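PDB 2CKS: endoglucanase E-5 from Thermobifida fusca, which hydrolyses internal beta-1,4-glucosidic linkages in cellulose, lichenin and cereal beta-D-glucans, here represented by its family 5 catalytic domain. Local coordinates for residues Val143-Ile148 and Ile168-Arg173; Ile199-His204 and Glu223-Phe228. All coordinates share one frame; numbering follows the deposited sequence.

Contact 1 (Val143-Ile148 and Ile168-Arg173); sequences VSWASI and IIVGTR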
loop_
_atom_site.group_PDB
_atom_site.type_symbol
_atom_site.label_atom_id
_atom_site.label_comp_id
_atom_site.label_asym_id
_atom_site.label_seq_id
_atom_site.Cartn_x
_atom_site.Cartn_y
_atom_site.Cartn_z
ATOM N N VAL A 143 -0.403 -11.539 16.274
ATOM C CA VAL A 143 -1.808 -11.492 16.679
ATOM C C VAL A 143 -2.677 -12.424 15.831
ATOM O O VAL A 143 -2.369 -12.733 14.672
ATOM C CB VAL A 143 -2.384 -10.043 16.640
ATOM C CG1 VAL A 143 -1.709 -9.159 17.682
ATOM C CG2 VAL A 143 -2.267 -9.435 15.242
ATOM N N SER A 144 -3.778 -12.867 16.423
ATOM C CA SER A 144 -4.721 -13.735 15.742
ATOM C C SER A 144 -5.499 -12.963 14.695
ATOM O O SER A 144 -5.632 -11.735 14.778
ATOM C CB SER A 144 -5.711 -14.330 16.740
ATOM O OG SER A 144 -6.544 -13.323 17.281
ATOM N N TRP A 145 -6.050 -13.691 13.734
ATOM C CA TRP A 145 -6.958 -13.089 12.768
ATOM C C TRP A 145 -8.182 -12.478 13.452
ATOM O O TRP A 145 -8.599 -11.373 13.111
ATOM C CB TRP A 145 -7.385 -14.073 11.672
ATOM C CG TRP A 145 -8.462 -13.456 10.836
ATOM C CD1 TRP A 145 -9.747 -13.856 10.741
ATOM C CD2 TRP A 145 -8.356 -12.258 10.052
ATOM N NE1 TRP A 145 -10.457 -12.999 9.936
ATOM C CE2 TRP A 145 -9.622 -12.007 9.501
ATOM C CE3 TRP A 145 -7.315 -11.367 9.763
ATOM C CZ2 TRP A 145 -9.877 -10.914 8.675
ATOM C CZ3 TRP A 145 -7.569 -10.283 8.951
ATOM C CH2 TRP A 145 -8.838 -10.063 8.418
ATOM N N ALA A 146 -8.756 -13.166 14.439
ATOM C CA ALA A 146 -9.913 -12.605 15.148
ATOM C C ALA A 146 -9.634 -11.235 15.772
ATOM O O ALA A 146 -10.512 -10.380 15.799
ATOM C CB ALA A 146 -10.439 -13.573 16.197
ATOM N N SER A 147 -8.421 -11.020 16.271
ATOM C CA SER A 147 -8.091 -9.741 16.886
ATOM C C SER A 147 -7.902 -8.657 15.827
ATOM O O SER A 147 -8.221 -7.501 16.077
ATOM C CB SER A 147 -6.856 -9.855 17.776
ATOM O OG SER A 147 -5.675 -9.890 17.010
ATOM N N ILE A 148 -7.395 -9.026 14.651
ATOM C CA ILE A 148 -7.275 -8.058 13.552
ATOM C C ILE A 148 -8.659 -7.667 13.077
ATOM O O ILE A 148 -8.930 -6.500 12.863
ATOM C CB ILE A 148 -6.427 -8.603 12.390
ATOM C CG1 ILE A 148 -4.999 -8.871 12.858
ATOM C CG2 ILE A 148 -6.422 -7.594 11.231
ATOM C CD1 ILE A 148 -4.212 -9.728 11.900
ATOM N N ILE A 168 -11.543 0.549 2.053
ATOM C CA ILE A 168 -10.638 0.338 3.171
ATOM C C ILE A 168 -9.898 -0.976 2.961
ATOM O O ILE A 168 -10.495 -1.985 2.617
ATOM C CB ILE A 168 -11.414 0.364 4.498
ATOM C CG1 ILE A 168 -11.962 1.781 4.738
ATOM C CG2 ILE A 168 -10.531 -0.082 5.651
ATOM C CD1 ILE A 168 -13.039 1.868 5.797
ATOM N N ILE A 169 -8.585 -0.938 3.155
ATOM C CA ILE A 169 -7.718 -2.089 3.020
ATOM C C ILE A 169 -7.313 -2.534 4.426
ATOM O O ILE A 169 -6.796 -1.748 5.207
ATOM C CB ILE A 169 -6.458 -1.752 2.189
ATOM C CG1 ILE A 169 -6.854 -1.266 0.793
ATOM C CG2 ILE A 169 -5.552 -2.974 2.094
ATOM C CD1 ILE A 169 -5.709 -0.646 -0.011
ATOM N N VAL A 170 -7.517 -3.812 4.726
ATOM C CA VAL A 170 -7.292 -4.359 6.053
ATOM C C VAL A 170 -6.081 -5.285 6.029
ATOM O O VAL A 170 -6.014 -6.213 5.222
ATOM C CB VAL A 170 -8.511 -5.147 6.522
ATOM C CG1 VAL A 170 -8.263 -5.780 7.898
ATOM C CG2 VAL A 170 -9.734 -4.240 6.553
ATOM N N GLY A 171 -5.128 -5.028 6.912
ATOM C CA GLY A 171 -3.941 -5.852 7.039
ATOM C C GLY A 171 -4.292 -7.262 7.479
ATOM O O GLY A 171 -5.356 -7.487 8.029
ATOM N N THR A 172 -3.396 -8.202 7.221
ATOM C CA THR A 172 -3.643 -9.604 7.525
ATOM C C THR A 172 -2.550 -10.192 8.411
ATOM O O THR A 172 -1.531 -9.555 8.692
ATOM C CB THR A 172 -3.856 -10.423 6.221
ATOM O OG1 THR A 172 -2.729 -10.315 5.342
ATOM C CG2 THR A 172 -5.035 -9.879 5.419
ATOM N N ARG A 173 -2.782 -11.407 8.881
ATOM C CA ARG A 173 -1.873 -12.041 9.830
ATOM C C ARG A 173 -0.462 -12.196 9.284
ATOM O O ARG A 173 -0.271 -12.446 8.101
ATOM C CB ARG A 173 -2.380 -13.435 10.163
ATOM C CG ARG A 173 -3.468 -13.498 11.168
ATOM C CD ARG A 173 -3.699 -14.930 11.633
ATOM N NE ARG A 173 -2.664 -15.398 12.556
ATOM C CZ ARG A 173 -2.397 -16.680 12.820
ATOM N NH1 ARG A 173 -3.083 -17.667 12.246
ATOM N NH2 ARG A 173 -1.437 -16.981 13.685
#
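In the beta-alpha-beta unit of the TIM barrel formed by strand 132-135, helix 145-162 and strand 168-170, the first turn of the helix, with Trp145 and Ile148, meets the chain that leaves the second strand, Val170 to Arg173. Ser144 caps that turn: its OG accepts from Ser147 N at 3.1 Å, while Ser144 O accepts from Ile148 N. Arg173 runs alongside this N-terminus. Its CD lies 3.4 Å from Trp145 N and also meets Trp145 CB, and the bend at chi3 (75°) turns NE toward Val143 O, to which it gives a weak hydrogen bond of 3.4 Å with an N-H...O angle of 141°. The guanidinium goes on to a salt bridge from NH1 to Glu188. Ile148 reaches the same chain with both branches: CD1 is 3.7 Å from Arg173 N, and CG2, set anti to the backbone N, comes within 3.4 Å of Gly171 O and also touches Val170 CG1. The Trp145 indole swings out with CG anti to its own N (chi1 172°) and presents an edge to Gly171 O, CZ3 lying 3.7 Å away near the ring plane; its NE1 is bound to Asn192 O. With an alanine at Arg173, Glu188 would probably lose this salt-bridge partner, Val143 O its weak donor, and Trp145 CB and N the methylene that packs on them. Gly171 O is buried without a hydrogen-bond partner in the model and has Ile148 CG2 and Trp145 CZ3 as carbon neighbours, a cost the surrounding packing probably has to pay. The one polar link between the segments is the weak bond from Arg173 NE, and the firmer charge pairing of that side chain is with Glu188.

Contact 2 (Ile199-His204 and Glu223-Phe228); sequences IMYAFH and ELFPVF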
loop_
_atom_site.group_PDB
_atom_site.type_symbol
_atom_site.label_atom_id
_atom_site.label_comp_id
_atom_site.label_asym_id
_atom_site.label_seq_id
_atom_site.Cartn_x
_atom_site.Cartn_y
_atom_site.Cartn_z
ATOM N N ILE A 199 -14.371 -3.519 1.216
ATOM C CA ILE A 199 -13.144 -3.855 1.937
ATOM C C ILE A 199 -12.232 -4.656 1.011
ATOM O O ILE A 199 -12.720 -5.450 0.202
ATOM C CB ILE A 199 -13.483 -4.723 3.193
ATOM C CG1 ILE A 199 -14.337 -3.940 4.200
ATOM C CG2 ILE A 199 -12.219 -5.273 3.862
ATOM C CD1 ILE A 199 -13.670 -2.704 4.770
ATOM N N MET A 200 -10.919 -4.443 1.133
ATOM C CA MET A 200 -9.909 -5.301 0.525
ATOM C C MET A 200 -8.965 -5.754 1.624
ATOM O O MET A 200 -8.917 -5.146 2.702
ATOM C CB MET A 200 -9.127 -4.528 -0.533
ATOM C CG MET A 200 -10.006 -3.806 -1.523
ATOM S SD MET A 200 -9.031 -3.053 -2.822
ATOM C CE MET A 200 -8.631 -4.440 -3.804
ATOM N N TYR A 201 -8.232 -6.817 1.353
ATOM C CA TYR A 201 -7.298 -7.381 2.316
ATOM C C TYR A 201 -5.899 -7.288 1.743
ATOM O O TYR A 201 -5.684 -7.531 0.555
ATOM C CB TYR A 201 -7.667 -8.828 2.616
ATOM C CG TYR A 201 -9.012 -8.952 3.288
ATOM C CD1 TYR A 201 -10.166 -9.101 2.535
ATOM C CD2 TYR A 201 -9.133 -8.899 4.670
ATOM C CE1 TYR A 201 -11.399 -9.217 3.147
ATOM C CE2 TYR A 201 -10.360 -9.010 5.284
ATOM C CZ TYR A 201 -11.487 -9.178 4.526
ATOM O OH TYR A 201 -12.714 -9.286 5.151
ATOM N N ALA A 202 -4.945 -6.930 2.589
ATOM C CA ALA A 202 -3.575 -6.728 2.136
ATOM C C ALA A 202 -2.761 -8.013 2.089
ATOM O O ALA A 202 -2.885 -8.884 2.953
ATOM C CB ALA A 202 -2.894 -5.718 3.018
ATOM N N PHE A 203 -1.900 -8.112 1.077
ATOM C CA PHE A 203 -0.877 -9.137 0.997
ATOM C C PHE A 203 0.459 -8.503 0.652
ATOM O O PHE A 203 0.541 -7.638 -0.217
ATOM C CB PHE A 203 -1.248 -10.177 -0.056
ATOM C CG PHE A 203 -0.252 -11.299 -0.186
ATOM C CD1 PHE A 203 -0.042 -12.187 0.861
ATOM C CD2 PHE A 203 0.468 -11.469 -1.354
ATOM C CE1 PHE A 203 0.870 -13.225 0.737
ATOM C CE2 PHE A 203 1.383 -12.508 -1.481
ATOM C CZ PHE A 203 1.571 -13.391 -0.443
ATOM N N HIS A 204 1.493 -8.928 1.364
ATOM C CA HIS A 204 2.854 -8.450 1.160
ATOM C C HIS A 204 3.765 -9.619 0.882
ATOM O O HIS A 204 3.660 -10.655 1.527
ATOM C CB HIS A 204 3.365 -7.751 2.417
ATOM C CG HIS A 204 2.646 -6.477 2.742
ATOM N ND1 HIS A 204 3.042 -5.648 3.769
ATOM C CD2 HIS A 204 1.559 -5.892 2.186
ATOM C CE1 HIS A 204 2.231 -4.607 3.827
ATOM N NE2 HIS A 204 1.321 -4.731 2.881
ATOM N N GLU A 223 -9.586 -15.790 -5.083
ATOM C CA GLU A 223 -10.866 -16.488 -5.309
ATOM C C GLU A 223 -11.960 -16.082 -4.317
ATOM O O GLU A 223 -13.141 -16.202 -4.625
ATOM C CB GLU A 223 -10.719 -18.008 -5.177
ATOM C CG GLU A 223 -9.698 -18.659 -6.078
ATOM C CD GLU A 223 -10.050 -18.579 -7.549
ATOM O OE1 GLU A 223 -11.253 -18.566 -7.918
ATOM O OE2 GLU A 223 -9.100 -18.547 -8.355
ATOM N N LEU A 224 -11.561 -15.641 -3.122
ATOM C CA LEU A 224 -12.464 -15.515 -1.968
ATOM C C LEU A 224 -12.856 -14.080 -1.608
ATOM O O LEU A 224 -13.936 -13.849 -1.083
ATOM C CB LEU A 224 -11.815 -16.154 -0.733
ATOM C CG LEU A 224 -11.259 -17.577 -0.895
ATOM C CD1 LEU A 224 -10.337 -17.957 0.237
ATOM C CD2 LEU A 224 -12.394 -18.564 -1.008
ATOM N N PHE A 225 -11.956 -13.137 -1.850
ATOM C CA PHE A 225 -12.165 -11.746 -1.437
ATOM C C PHE A 225 -11.188 -10.840 -2.184
ATOM O O PHE A 225 -10.241 -11.340 -2.787
ATOM C CB PHE A 225 -12.000 -11.585 0.080
ATOM C CG PHE A 225 -10.791 -12.276 0.648
ATOM C CD1 PHE A 225 -9.526 -11.721 0.528
ATOM C CD2 PHE A 225 -10.926 -13.481 1.339
ATOM C CE1 PHE A 225 -8.413 -12.356 1.064
ATOM C CE2 PHE A 225 -9.819 -14.124 1.866
ATOM C CZ PHE A 225 -8.561 -13.556 1.742
ATOM N N PRO A 226 -11.412 -9.527 -2.176
ATOM C CA PRO A 226 -10.505 -8.615 -2.882
ATOM C C PRO A 226 -9.193 -8.462 -2.146
ATOM O O PRO A 226 -9.192 -8.303 -0.927
ATOM C CB PRO A 226 -11.280 -7.289 -2.905
ATOM C CG PRO A 226 -12.672 -7.641 -2.479
ATOM C CD PRO A 226 -12.515 -8.789 -1.536
ATOM N N VAL A 227 -8.098 -8.549 -2.888
ATOM C CA VAL A 227 -6.756 -8.407 -2.345
ATOM C C VAL A 227 -6.074 -7.217 -3.020
ATOM O O VAL A 227 -6.224 -7.009 -4.223
ATOM C CB VAL A 227 -5.915 -9.679 -2.586
ATOM C CG1 VAL A 227 -4.475 -9.464 -2.160
ATOM C CG2 VAL A 227 -6.509 -10.858 -1.853
ATOM N N PHE A 228 -5.348 -6.427 -2.238
ATOM C CA PHE A 228 -4.448 -5.424 -2.785
ATOM C C PHE A 228 -3.058 -5.671 -2.225
ATOM O O PHE A 228 -2.881 -5.811 -1.017
ATOM C CB PHE A 228 -4.908 -4.006 -2.439
ATOM C CG PHE A 228 -4.297 -2.959 -3.330
ATOM C CD1 PHE A 228 -5.034 -2.386 -4.366
ATOM C CD2 PHE A 228 -2.979 -2.567 -3.158
ATOM C CE1 PHE A 228 -4.449 -1.449 -5.211
ATOM C CE2 PHE A 228 -2.396 -1.623 -4.010
ATOM C CZ PHE A 228 -3.141 -1.068 -5.027
#
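Tyr201 and Val227, then Ala202 and Phe228, pair as parallel beta bridges between strands 199-206 and 227-233, neighbours in the (beta/alpha)8 barrel of this glycosidase. Three backbone hydrogen bonds document the register: Tyr201 N to Pro226 O at 2.9 Å, Phe228 N to Tyr201 O at 3.0 Å, and a longer one from Phe203 N to Phe228 O at 3.3 Å. CA-H...O contacts lie between them; Val227 CA, for instance, approaches Tyr201 O to 3.2 Å.

The aromatic component is Tyr201 with Phe225. The two side chains cross at about a right angle and meet at Tyr201 CD1 and Phe225 CD1, 3.4 Å apart; with ring planes at 62° and centroids 4.8 Å apart, this is an oblique pair, neither stacked nor edge-to-face. Phe225 CG stands between its backbone N and carbonyl carbon (chi1 46°), which carries the ring across to Tyr201. The tyrosine hydroxyl itself is bonded to Val194 N, and Ile189 of helix 187-191 packs on both side chains.

Apolar contacts complete the interface. On the side of Tyr201 and Val227, Val227 CG1 meets Phe203 CB, and Leu218 of helix 212-224 touches both Phe203 and Val227. The Pro226 ring lies against the neighbouring strand, its CG 3.5 Å from Ile199 O and its CB meeting Met200 CG. A bend at chi3 (76°) curls the Met200 methyl back over the second strand, where CE lies 3.5 Å from Val227 O and near the plane of the Phe228 ring, at its edge.

Overall arrangement
From the N terminus, contact 1 closes first: 19 residues, mostly helix 145-162, separate its two segments. Contact 2 then opens and closes around helix 212-224, with 18 residues between its segments. The two loops therefore follow in series, without nesting or crossing. Contact 1 ties the start of helix 145-162 to the end of strand 168-170, and contact 2 ties strand 199-206 to strand 227-233. Strand 168-170 borders strand 199-206, linking three successive barrel strands: Val170 N lies 2.8 Å from Met200 O, Thr172 OG1 probably hydrogen-bonds to Ala202 O, and Trp145 CH2 packs on Tyr201 CE2. The seam approaches the active site, where His204 bonds to Glu139, the probable proton donor.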